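Local coordinates for protein putative glycoside hydrolase (PDB 3HBZ) that is of unknown function but binds calcium and sodium ions and may take part in carbohydrate metabolism, possibly as a glycoside hydrolase, at residues T98-E103 and L182-F187; Y111-E116 and V123-S128; I310-S315 and D332-I337. All blocks are in the same frame, centred on the assembly; numbering follows the deposited sequence.

Interaction 1 (T98-E103 and L182-F187). With CA (calcium ion), chain B; NA (sodium ion), chain D.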
loop_
_atom_site.group_PDB
_atom_site.type_symbol
_atom_site.label_atom_id
_atom_site.label_comp_id
_atom_site.label_asym_id
_atom_site.label_seq_id
_atom_site.Cartn_x
_atom_site.Cartn_y
_atom_site.Cartn_z
ATOM N N THR A 98 13.018 -6.242 -2.383
ATOM C CA THR A 98 13.795 -5.484 -1.375
ATOM C C THR A 98 14.662 -4.335 -1.932
ATOM O O THR A 98 15.366 -3.676 -1.163
ATOM C CB THR A 98 14.722 -6.412 -0.551
ATOM O OG1 THR A 98 15.785 -6.924 -1.378
ATOM C CG2 THR A 98 13.919 -7.556 0.086
ATOM N N ILE A 99 14.600 -4.105 -3.243
ATOM C CA ILE A 99 15.400 -3.068 -3.904
ATOM C C ILE A 99 14.435 -2.170 -4.654
ATOM O O ILE A 99 13.745 -2.639 -5.548
ATOM C CB ILE A 99 16.439 -3.672 -4.890
ATOM C CG1 ILE A 99 17.377 -4.658 -4.182
ATOM C CG2 ILE A 99 17.235 -2.570 -5.631
ATOM C CD1 ILE A 99 18.488 -4.043 -3.408
ATOM N N TYR A 100 14.397 -0.884 -4.311
ATOM C CA TYR A 100 13.344 0.014 -4.798
ATOM C C TYR A 100 13.933 1.232 -5.480
ATOM O O TYR A 100 14.495 2.097 -4.824
ATOM C CB TYR A 100 12.487 0.479 -3.627
ATOM C CG TYR A 100 12.136 -0.627 -2.655
ATOM C CD1 TYR A 100 11.484 -1.766 -3.085
ATOM C CD2 TYR A 100 12.463 -0.526 -1.312
ATOM C CE1 TYR A 100 11.161 -2.783 -2.208
ATOM C CE2 TYR A 100 12.161 -1.540 -0.422
ATOM C CZ TYR A 100 11.495 -2.658 -0.858
ATOM O OH TYR A 100 11.171 -3.654 0.051
ATOM N N ASN A 101 13.782 1.309 -6.796
ATOM C CA ASN A 101 14.309 2.432 -7.569
ATOM C C ASN A 101 13.212 3.388 -8.087
ATOM O O ASN A 101 13.493 4.423 -8.687
ATOM C CB ASN A 101 15.164 1.878 -8.716
ATOM C CG ASN A 101 16.553 1.417 -8.238
ATOM O OD1 ASN A 101 17.340 2.209 -7.763
ATOM N ND2 ASN A 101 16.842 0.145 -8.378
ATOM N N PHE A 102 11.960 3.010 -7.858
ATOM C CA PHE A 102 10.801 3.834 -8.150
ATOM C C PHE A 102 10.666 4.239 -9.609
ATOM O O PHE A 102 10.159 5.331 -9.907
ATOM C CB PHE A 102 10.759 5.020 -7.171
ATOM C CG PHE A 102 10.695 4.571 -5.736
ATOM C CD1 PHE A 102 9.521 4.067 -5.230
ATOM C CD2 PHE A 102 11.832 4.485 -4.948
ATOM C CE1 PHE A 102 9.466 3.569 -3.932
ATOM C CE2 PHE A 102 11.763 3.991 -3.656
ATOM C CZ PHE A 102 10.569 3.534 -3.167
ATOM N N GLU A 103 11.117 3.350 -10.509
ATOM C CA GLU A 103 11.036 3.571 -11.933
ATOM C C GLU A 103 9.694 3.112 -12.538
ATOM O O GLU A 103 9.245 3.652 -13.534
ATOM C CB GLU A 103 12.174 2.860 -12.696
ATOM C CG GLU A 103 13.627 3.132 -12.206
ATOM C CD GLU A 103 13.943 4.618 -12.126
ATOM O OE1 GLU A 103 13.371 5.395 -12.928
ATOM O OE2 GLU A 103 14.750 5.010 -11.258
ATOM N N LEU A 182 3.317 6.159 0.927
ATOM C CA LEU A 182 3.516 4.965 0.148
ATOM C C LEU A 182 3.889 3.910 1.145
ATOM O O LEU A 182 4.718 4.167 2.044
ATOM C CB LEU A 182 4.636 5.109 -0.886
ATOM C CG LEU A 182 4.681 4.044 -1.979
ATOM C CD1 LEU A 182 3.604 4.427 -3.045
ATOM C CD2 LEU A 182 6.131 3.900 -2.615
ATOM N N PHE A 183 3.326 2.717 0.975
ATOM C CA PHE A 183 3.649 1.640 1.873
ATOM C C PHE A 183 3.467 0.244 1.297
ATOM O O PHE A 183 2.744 0.034 0.344
ATOM C CB PHE A 183 2.816 1.782 3.170
ATOM C CG PHE A 183 1.306 1.855 2.936
ATOM C CD1 PHE A 183 0.676 3.050 2.616
ATOM C CD2 PHE A 183 0.535 0.737 3.027
ATOM C CE1 PHE A 183 -0.666 3.123 2.414
ATOM C CE2 PHE A 183 -0.815 0.794 2.816
ATOM C CZ PHE A 183 -1.430 1.994 2.517
ATOM N N ILE A 184 4.122 -0.708 1.932
ATOM C CA ILE A 184 3.913 -2.110 1.654
ATOM C C ILE A 184 2.650 -2.573 2.375
ATOM O O ILE A 184 2.514 -2.442 3.583
ATOM C CB ILE A 184 5.101 -2.958 2.050
ATOM C CG1 ILE A 184 6.303 -2.639 1.140
ATOM C CG2 ILE A 184 4.732 -4.545 1.985
ATOM C CD1 ILE A 184 7.578 -3.357 1.598
ATOM N N GLY A 185 1.732 -3.160 1.629
ATOM C CA GLY A 185 0.405 -3.478 2.199
ATOM C C GLY A 185 -0.702 -3.194 1.186
ATOM O O GLY A 185 -0.508 -3.321 -0.033
ATOM N N SER A 186 -1.864 -2.783 1.687
ATOM C CA SER A 186 -2.935 -2.383 0.808
ATOM C C SER A 186 -3.765 -1.246 1.388
ATOM O O SER A 186 -3.702 -0.955 2.590
ATOM C CB SER A 186 -3.832 -3.590 0.492
ATOM O OG SER A 186 -4.381 -4.122 1.673
ATOM N N PHE A 187 -4.542 -0.608 0.516
ATOM C CA PHE A 187 -5.411 0.509 0.926
ATOM C C PHE A 187 -6.857 0.061 0.771
ATOM O O PHE A 187 -7.294 -0.266 -0.303
ATOM C CB PHE A 187 -5.177 1.764 0.102
ATOM C CG PHE A 187 -5.945 2.997 0.619
ATOM C CD1 PHE A 187 -5.503 3.677 1.711
ATOM C CD2 PHE A 187 -7.105 3.415 0.023
ATOM C CE1 PHE A 187 -6.168 4.785 2.190
ATOM C CE2 PHE A 187 -7.806 4.515 0.517
ATOM C CZ PHE A 187 -7.322 5.198 1.584
HETATM CA CA CA B . 15.158 6.052 -9.213
HETATM NA NA NA D . 12.766 -3.803 -7.383
HETATM O O HOH W 1 17.092 4.720 -8.879
HETATM O O HOH W 2 12.797 -1.104 -8.113
HETATM O O HOH W 3 11.708 -3.635 -9.717
HETATM O O HOH W 4 15.275 -3.932 -8.544
HETATM O O HOH W 5 12.111 -5.848 -7.686
#

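Interaction 2 (Y111-E116 and V123-S128). With NA (sodium ion), chain D.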
loop_
_atom_site.group_PDB
_atom_site.type_symbol
_atom_site.label_atom_id
_atom_site.label_comp_id
_atom_site.label_asym_id
_atom_site.label_seq_id
_atom_site.Cartn_x
_atom_site.Cartn_y
_atom_site.Cartn_z
ATOM N N TYR A 111 -4.133 7.542 -11.497
ATOM C CA TYR A 111 -3.082 7.976 -10.587
ATOM C C TYR A 111 -1.977 6.921 -10.578
ATOM O O TYR A 111 -2.137 5.829 -11.100
ATOM C CB TYR A 111 -3.623 8.235 -9.174
ATOM C CG TYR A 111 -4.353 7.051 -8.552
ATOM C CD1 TYR A 111 -3.661 5.897 -8.169
ATOM C CD2 TYR A 111 -5.746 7.098 -8.315
ATOM C CE1 TYR A 111 -4.325 4.823 -7.595
ATOM C CE2 TYR A 111 -6.441 6.002 -7.758
ATOM C CZ TYR A 111 -5.736 4.882 -7.382
ATOM O OH TYR A 111 -6.418 3.823 -6.842
ATOM N N TYR A 112 -0.861 7.257 -9.960
ATOM C CA TYR A 112 0.278 6.406 -9.992
ATOM C C TYR A 112 0.170 5.299 -8.989
ATOM O O TYR A 112 -0.161 5.535 -7.806
ATOM C CB TYR A 112 1.519 7.218 -9.671
ATOM C CG TYR A 112 2.003 8.058 -10.834
ATOM C CD1 TYR A 112 2.706 7.478 -11.859
ATOM C CD2 TYR A 112 1.799 9.416 -10.883
ATOM C CE1 TYR A 112 3.212 8.216 -12.890
ATOM C CE2 TYR A 112 2.308 10.188 -11.954
ATOM C CZ TYR A 112 3.001 9.570 -12.947
ATOM O OH TYR A 112 3.524 10.253 -14.021
ATOM N N ILE A 113 0.508 4.100 -9.471
ATOM C CA ILE A 113 0.704 2.887 -8.647
ATOM C C ILE A 113 2.104 2.365 -9.022
ATOM O O ILE A 113 2.365 2.005 -10.186
ATOM C CB ILE A 113 -0.378 1.823 -8.944
ATOM C CG1 ILE A 113 -1.822 2.329 -8.649
ATOM C CG2 ILE A 113 -0.123 0.462 -8.201
ATOM C CD1 ILE A 113 -2.954 1.481 -9.375
ATOM N N PHE A 114 3.002 2.437 -8.046
ATOM C CA PHE A 114 4.371 1.930 -8.136
ATOM C C PHE A 114 4.404 0.439 -7.971
ATOM O O PHE A 114 3.798 -0.117 -7.027
ATOM C CB PHE A 114 5.212 2.585 -7.027
ATOM C CG PHE A 114 5.519 4.011 -7.275
ATOM C CD1 PHE A 114 6.644 4.363 -8.021
ATOM C CD2 PHE A 114 4.693 5.019 -6.785
ATOM C CE1 PHE A 114 6.930 5.711 -8.254
ATOM C CE2 PHE A 114 5.006 6.355 -7.013
ATOM C CZ PHE A 114 6.112 6.691 -7.760
ATOM N N VAL A 115 5.112 -0.227 -8.867
ATOM C CA VAL A 115 5.259 -1.672 -8.817
ATOM C C VAL A 115 6.727 -2.085 -8.817
ATOM O O VAL A 115 7.612 -1.317 -9.209
ATOM C CB VAL A 115 4.496 -2.318 -10.013
ATOM C CG1 VAL A 115 2.991 -1.879 -9.941
ATOM C CG2 VAL A 115 5.089 -1.889 -11.382
ATOM N N GLU A 116 6.981 -3.299 -8.349
ATOM C CA GLU A 116 8.292 -3.932 -8.474
ATOM C C GLU A 116 8.149 -5.023 -9.526
ATOM O O GLU A 116 7.114 -5.701 -9.552
ATOM C CB GLU A 116 8.701 -4.493 -7.130
ATOM C CG GLU A 116 8.706 -3.440 -5.984
ATOM C CD GLU A 116 9.700 -2.335 -6.249
ATOM O OE1 GLU A 116 10.679 -2.611 -6.956
ATOM O OE2 GLU A 116 9.494 -1.189 -5.783
ATOM N N VAL A 123 5.993 -8.233 -9.340
ATOM C CA VAL A 123 6.069 -9.030 -8.084
ATOM C C VAL A 123 5.580 -8.301 -6.824
ATOM O O VAL A 123 5.572 -8.893 -5.722
ATOM C CB VAL A 123 7.494 -9.585 -7.851
ATOM C CG1 VAL A 123 7.866 -10.481 -9.053
ATOM C CG2 VAL A 123 8.520 -8.461 -7.627
HETATM N N MSE A 124 5.163 -7.043 -6.977
HETATM C CA MSE A 124 4.580 -6.264 -5.860
HETATM C C MSE A 124 4.021 -4.924 -6.343
HETATM O O MSE A 124 4.640 -4.248 -7.188
HETATM C CB MSE A 124 5.623 -5.990 -4.766
HETATM C CG MSE A 124 4.981 -5.559 -3.437
HETATM SE SE MSE A 124 6.301 -5.151 -2.132
HETATM C CE MSE A 124 6.763 -3.339 -2.721
ATOM N N GLU A 125 2.856 -4.562 -5.812
ATOM C CA GLU A 125 2.273 -3.256 -5.944
ATOM C C GLU A 125 2.334 -2.505 -4.611
ATOM O O GLU A 125 1.783 -2.950 -3.594
ATOM C CB GLU A 125 0.828 -3.345 -6.406
ATOM C CG GLU A 125 0.654 -4.229 -7.630
ATOM C CD GLU A 125 -0.671 -4.035 -8.378
ATOM O OE1 GLU A 125 -1.489 -3.144 -7.990
ATOM O OE2 GLU A 125 -0.851 -4.780 -9.388
ATOM N N TRP A 126 3.040 -1.380 -4.600
ATOM C CA TRP A 126 3.003 -0.481 -3.442
ATOM C C TRP A 126 1.596 0.089 -3.338
ATOM O O TRP A 126 0.872 0.195 -4.332
ATOM C CB TRP A 126 3.970 0.681 -3.595
ATOM C CG TRP A 126 5.430 0.324 -3.484
ATOM C CD1 TRP A 126 6.241 -0.117 -4.474
ATOM C CD2 TRP A 126 6.244 0.408 -2.297
ATOM N NE1 TRP A 126 7.523 -0.345 -3.967
ATOM C CE2 TRP A 126 7.542 -0.000 -2.641
ATOM C CE3 TRP A 126 5.997 0.819 -0.986
ATOM C CZ2 TRP A 126 8.578 -0.042 -1.717
ATOM C CZ3 TRP A 126 7.024 0.816 -0.073
ATOM C CH2 TRP A 126 8.302 0.386 -0.433
ATOM N N ALA A 127 1.215 0.446 -2.127
ATOM C CA ALA A 127 -0.087 1.076 -1.873
ATOM C C ALA A 127 0.132 2.525 -1.442
ATOM O O ALA A 127 1.220 2.873 -0.944
ATOM C CB ALA A 127 -0.822 0.306 -0.762
ATOM N N SER A 128 -0.914 3.349 -1.604
ATOM C CA SER A 128 -0.982 4.712 -1.044
ATOM C C SER A 128 -2.417 5.045 -0.770
ATOM O O SER A 128 -3.313 4.241 -1.077
ATOM C CB SER A 128 -0.470 5.774 -2.028
ATOM O OG SER A 128 -1.339 5.918 -3.151
HETATM NA NA NA D . 12.766 -3.803 -7.383
HETATM O O HOH W 6 -0.628 4.509 -5.293
HETATM O O HOH W 7 1.588 2.754 -5.385
HETATM O O HOH W 3 11.708 -3.635 -9.717
HETATM O O HOH W 4 15.275 -3.932 -8.544
HETATM O O HOH W 5 12.111 -5.848 -7.686
HETATM O O HOH W 2 12.797 -1.104 -8.113
#

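Interaction 3 (I310-S315 and D332-I337). With CA (calcium ion), chain B.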
loop_
_atom_site.group_PDB
_atom_site.type_symbol
_atom_site.label_atom_id
_atom_site.label_comp_id
_atom_site.label_asym_id
_atom_site.label_seq_id
_atom_site.Cartn_x
_atom_site.Cartn_y
_atom_site.Cartn_z
ATOM N N ILE A 310 7.061 -1.230 5.086
ATOM C CA ILE A 310 7.879 -0.033 4.933
ATOM C C ILE A 310 6.885 1.075 4.634
ATOM O O ILE A 310 5.956 0.890 3.815
ATOM C CB ILE A 310 8.883 -0.155 3.775
ATOM C CG1 ILE A 310 9.946 -1.221 4.064
ATOM C CG2 ILE A 310 9.570 1.228 3.439
ATOM C CD1 ILE A 310 10.685 -1.689 2.808
ATOM N N VAL A 311 7.067 2.205 5.299
ATOM C CA VAL A 311 6.168 3.345 5.161
ATOM C C VAL A 311 6.945 4.657 5.035
ATOM O O VAL A 311 7.905 4.913 5.825
ATOM C CB VAL A 311 5.261 3.477 6.401
ATOM C CG1 VAL A 311 4.265 4.627 6.163
ATOM C CG2 VAL A 311 4.552 2.146 6.722
ATOM N N PHE A 312 6.539 5.452 4.040
ATOM C CA PHE A 312 6.995 6.815 3.804
ATOM C C PHE A 312 5.806 7.757 3.868
ATOM O O PHE A 312 4.739 7.438 3.335
ATOM C CB PHE A 312 7.606 6.970 2.430
ATOM C CG PHE A 312 8.647 5.937 2.099
ATOM C CD1 PHE A 312 9.935 6.095 2.561
ATOM C CD2 PHE A 312 8.340 4.865 1.300
ATOM C CE1 PHE A 312 10.908 5.164 2.276
ATOM C CE2 PHE A 312 9.318 3.908 0.981
ATOM C CZ PHE A 312 10.586 4.064 1.469
ATOM N N THR A 313 5.986 8.902 4.507
ATOM C CA THR A 313 4.955 9.956 4.496
ATOM C C THR A 313 5.569 11.368 4.568
ATOM O O THR A 313 6.546 11.612 5.289
ATOM C CB THR A 313 3.907 9.764 5.590
ATOM O OG1 THR A 313 2.961 10.846 5.492
ATOM C CG2 THR A 313 4.545 9.804 7.007
ATOM N N SER A 314 4.966 12.299 3.843
ATOM C CA SER A 314 5.418 13.676 3.773
ATOM C C SER A 314 5.062 14.475 5.042
ATOM O O SER A 314 5.563 15.564 5.231
ATOM C CB SER A 314 4.850 14.349 2.523
ATOM O OG SER A 314 3.421 14.362 2.512
ATOM N N SER A 315 4.175 13.946 5.882
ATOM C CA SER A 315 3.727 14.640 7.105
ATOM C C SER A 315 3.566 13.617 8.243
ATOM O O SER A 315 2.676 12.782 8.235
ATOM C CB SER A 315 2.405 15.359 6.874
ATOM O OG SER A 315 2.565 16.519 6.079
ATOM N N ASP A 332 14.334 7.978 -3.101
ATOM C CA ASP A 332 14.909 7.165 -4.152
ATOM C C ASP A 332 15.951 6.184 -3.625
ATOM O O ASP A 332 16.501 6.364 -2.526
ATOM C CB ASP A 332 15.523 8.044 -5.244
ATOM C CG ASP A 332 15.468 7.384 -6.648
ATOM O OD1 ASP A 332 14.962 6.247 -6.748
ATOM O OD2 ASP A 332 15.949 7.998 -7.638
ATOM N N GLU A 333 16.210 5.143 -4.422
ATOM C CA GLU A 333 17.290 4.163 -4.165
ATOM C C GLU A 333 17.196 3.542 -2.765
ATOM O O GLU A 333 18.150 3.579 -1.976
ATOM C CB GLU A 333 18.667 4.810 -4.359
ATOM C CG GLU A 333 18.939 5.267 -5.773
ATOM C CD GLU A 333 20.372 5.782 -6.004
ATOM O OE1 GLU A 333 21.199 5.765 -5.064
ATOM O OE2 GLU A 333 20.681 6.195 -7.152
ATOM N N VAL A 334 16.057 2.940 -2.453
ATOM C CA VAL A 334 15.859 2.415 -1.117
ATOM C C VAL A 334 16.161 0.930 -1.168
ATOM O O VAL A 334 15.899 0.269 -2.174
ATOM C CB VAL A 334 14.381 2.634 -0.616
ATOM C CG1 VAL A 334 14.154 2.033 0.757
ATOM C CG2 VAL A 334 14.063 4.109 -0.588
ATOM N N GLU A 335 16.638 0.404 -0.046
ATOM C CA GLU A 335 16.861 -1.012 0.096
ATOM C C GLU A 335 16.393 -1.526 1.447
ATOM O O GLU A 335 16.727 -0.972 2.492
ATOM C CB GLU A 335 18.370 -1.340 -0.101
ATOM C CG GLU A 335 18.561 -2.800 -0.198
ATOM C CD GLU A 335 19.965 -3.238 -0.559
ATOM O OE1 GLU A 335 20.871 -2.382 -0.662
ATOM O OE2 GLU A 335 20.131 -4.466 -0.740
ATOM N N LEU A 336 15.657 -2.625 1.438
ATOM C CA LEU A 336 15.446 -3.411 2.664
ATOM C C LEU A 336 16.579 -4.444 2.803
ATOM O O LEU A 336 16.642 -5.439 2.060
ATOM C CB LEU A 336 14.069 -4.090 2.598
ATOM C CG LEU A 336 13.701 -4.919 3.825
ATOM C CD1 LEU A 336 13.750 -4.076 5.106
ATOM C CD2 LEU A 336 12.305 -5.598 3.575
ATOM N N ILE A 337 17.501 -4.192 3.733
ATOM C CA ILE A 337 18.674 -5.053 3.929
ATOM C C ILE A 337 18.329 -6.056 5.029
ATOM O O ILE A 337 17.796 -5.681 6.078
ATOM C CB ILE A 337 19.941 -4.216 4.335
ATOM C CG1 ILE A 337 20.245 -3.151 3.244
ATOM C CG2 ILE A 337 21.204 -5.129 4.577
ATOM C CD1 ILE A 337 21.170 -2.002 3.705
HETATM CA CA CA B . 15.158 6.052 -9.213
HETATM O O HOH W 1 17.092 4.720 -8.879
#

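Interaction 1 (T98-E103 and L182-F187)
Beside a calcium and a sodium site, in the buried core of the beta-rich putative carbohydrate metabolism domain, Phe102 meets Leu182 and Tyr100 meets Ile184. The two side chains of the first pair come from opposite directions. CE1 of Phe102 lies 3.6 Å from Leu182 CD2, and this methyl approaches the ring obliquely. Leu182 swings its CG anti to the backbone N (chi1 -165°), which sends CG out toward Phe102 and, with the turn at chi2, brings CD2 to the ring. The second pair crosses at about a right angle, with Tyr100 OH 3.9 Å from Ile184 CD1; the hydroxyl itself is hydrogen-bonded to Ala97 O, so the methyl simply packs against a polar atom already engaged. Trp126 meets the Tyr100 ring edge-to-face.

The same segment, 98-103, serves the ions with its intervening residues. Asn101 O and Glu103 OE2 bind calcium at 2.4 and 2.3 Å respectively, and Asp332, Thr155 and Lys157 complete the protein ligands. Water 1, also on the calcium, donates to Asn101 OD1 over 2.8 Å. Ile99 O binds sodium at 2.4 Å. Water 2, a ligand of the same sodium, accepts from Asn101 N. Phe102 has left-handed backbone angles (59°/32°) between the two calcium ligands.

No hydrogen bond crosses the contact, which is slight: one apolar touch and a methyl against a hydroxyl. Duties are divided by residue: Ile99, Asn101 and Glu103 supply oxygens to cations, while the Tyr100 hydroxyl and the Phe102 ring turn to Ile184 and Leu182.

Interaction 2 (Y111-E116 and V123-S128)
Glu116 sends CG opposite its carbonyl carbon (chi1 -56°) and bends at chi2 (-62°), which turns its carboxylate along the sheet face it shares with Met124 to the edge of the Trp126 indole. The setting is the beta hairpin of strands 115-118 and 121-125. Trp126 NE1 donates to Glu116 OE2 at 2.8 Å with an N-H...O angle of 166°. The bond uses the anti lone pair of OE2, which lies in the ring plane at the indole edge, although carboxylate and ring are steeply inclined to each other. The second oxygen, Glu116 OE1, binds sodium at 2.4 Å, and Ile99 O shares that ion. With one oxygen on the metal and the other on the indole, the carboxylate is fixed in its rotation.

Selenomethionine Met124 lies alongside Glu116, both pointing the same way. Its CE rests 3.8 Å from Glu116 CG and over the rim of one face of the Trp126 ring.

The backbone joins the strands in antiparallel fashion. Glu116 N donates to Met124 O (2.8 Å), and Glu116 O takes Val123 N at 2.8 Å and, weakly, Met124 N at 3.5 Å. Two residues thus face one, a classic beta bulge. On the other side of the ribbon, Val115 and Glu125 form a non-hydrogen-bonded pair with side chains side by side. Further along, Trp126 N donates to Phe114 O at 2.8 Å. Beyond this the chains separate and water fills in: water 6 joins Tyr112 O to Ser128 OG, and water 7 accepts from Phe114 N at 3.0 Å while donating weakly to Trp126 O.

Interaction 3 (I310-S315 and D332-I337)
The Phe312 ring reaches Val334 through its far corner, CZ, with the valine meeting it obliquely, neither squarely over a face nor at an edge. Phe312 CZ lies 4.0 Å from Val334 CG2 and 4.2 Å from Val334 CG1, so both methyls face this one ring atom from the same side. The side chains approach from opposite directions. Two residues earlier on the strand, Ile310 CD1 touches Leu336 CB at 4.2 Å, the two side chains running at a slant to each other. No hydrogen bond links the segments.

A second flat group, the Asp332 carboxylate, grips calcium with both oxygens, OD1 at 2.5 Å and OD2 at 2.6 Å. Glu333 N donates to Asp332 OD1 from above the carboxylate plane, a bond that would help hold the carboxylate in place at the corner the chain turns at Glu333.

Inside the fold, Leu159 and Leu161 of strand 158-165 and Ile241 of strand 240-247 pack on Phe312. Tyr100 of strand 99-100 touches Ile310, Val334 and Leu336, while Leu213 of strand 210-220 packs on both Ile310 and Val334.

In the fold
All three contacts lie in the putative carbohydrate metabolism domain. The hairpin of interaction 2 falls between the two segments of interaction 1 in sequence, and interaction 3 follows both. Centres of interactions 1 and 2 are about 6 Å apart, those of 1 and 3 about 8 Å, and those of 2 and 3 about 13 Å, yet Trp126 of interaction 2 packs on Phe312 of interaction 3. Strand 99-100 pairs with strand 328-338, and strand 177-183 with strand 306-313, so interactions 1 and 3 bridge the same two strand pairs across the core. Sodium joins interactions 1 and 2; calcium joins 1 and 3. The ions therefore tie segment 98-103 to both the hairpin and the C-terminal strand.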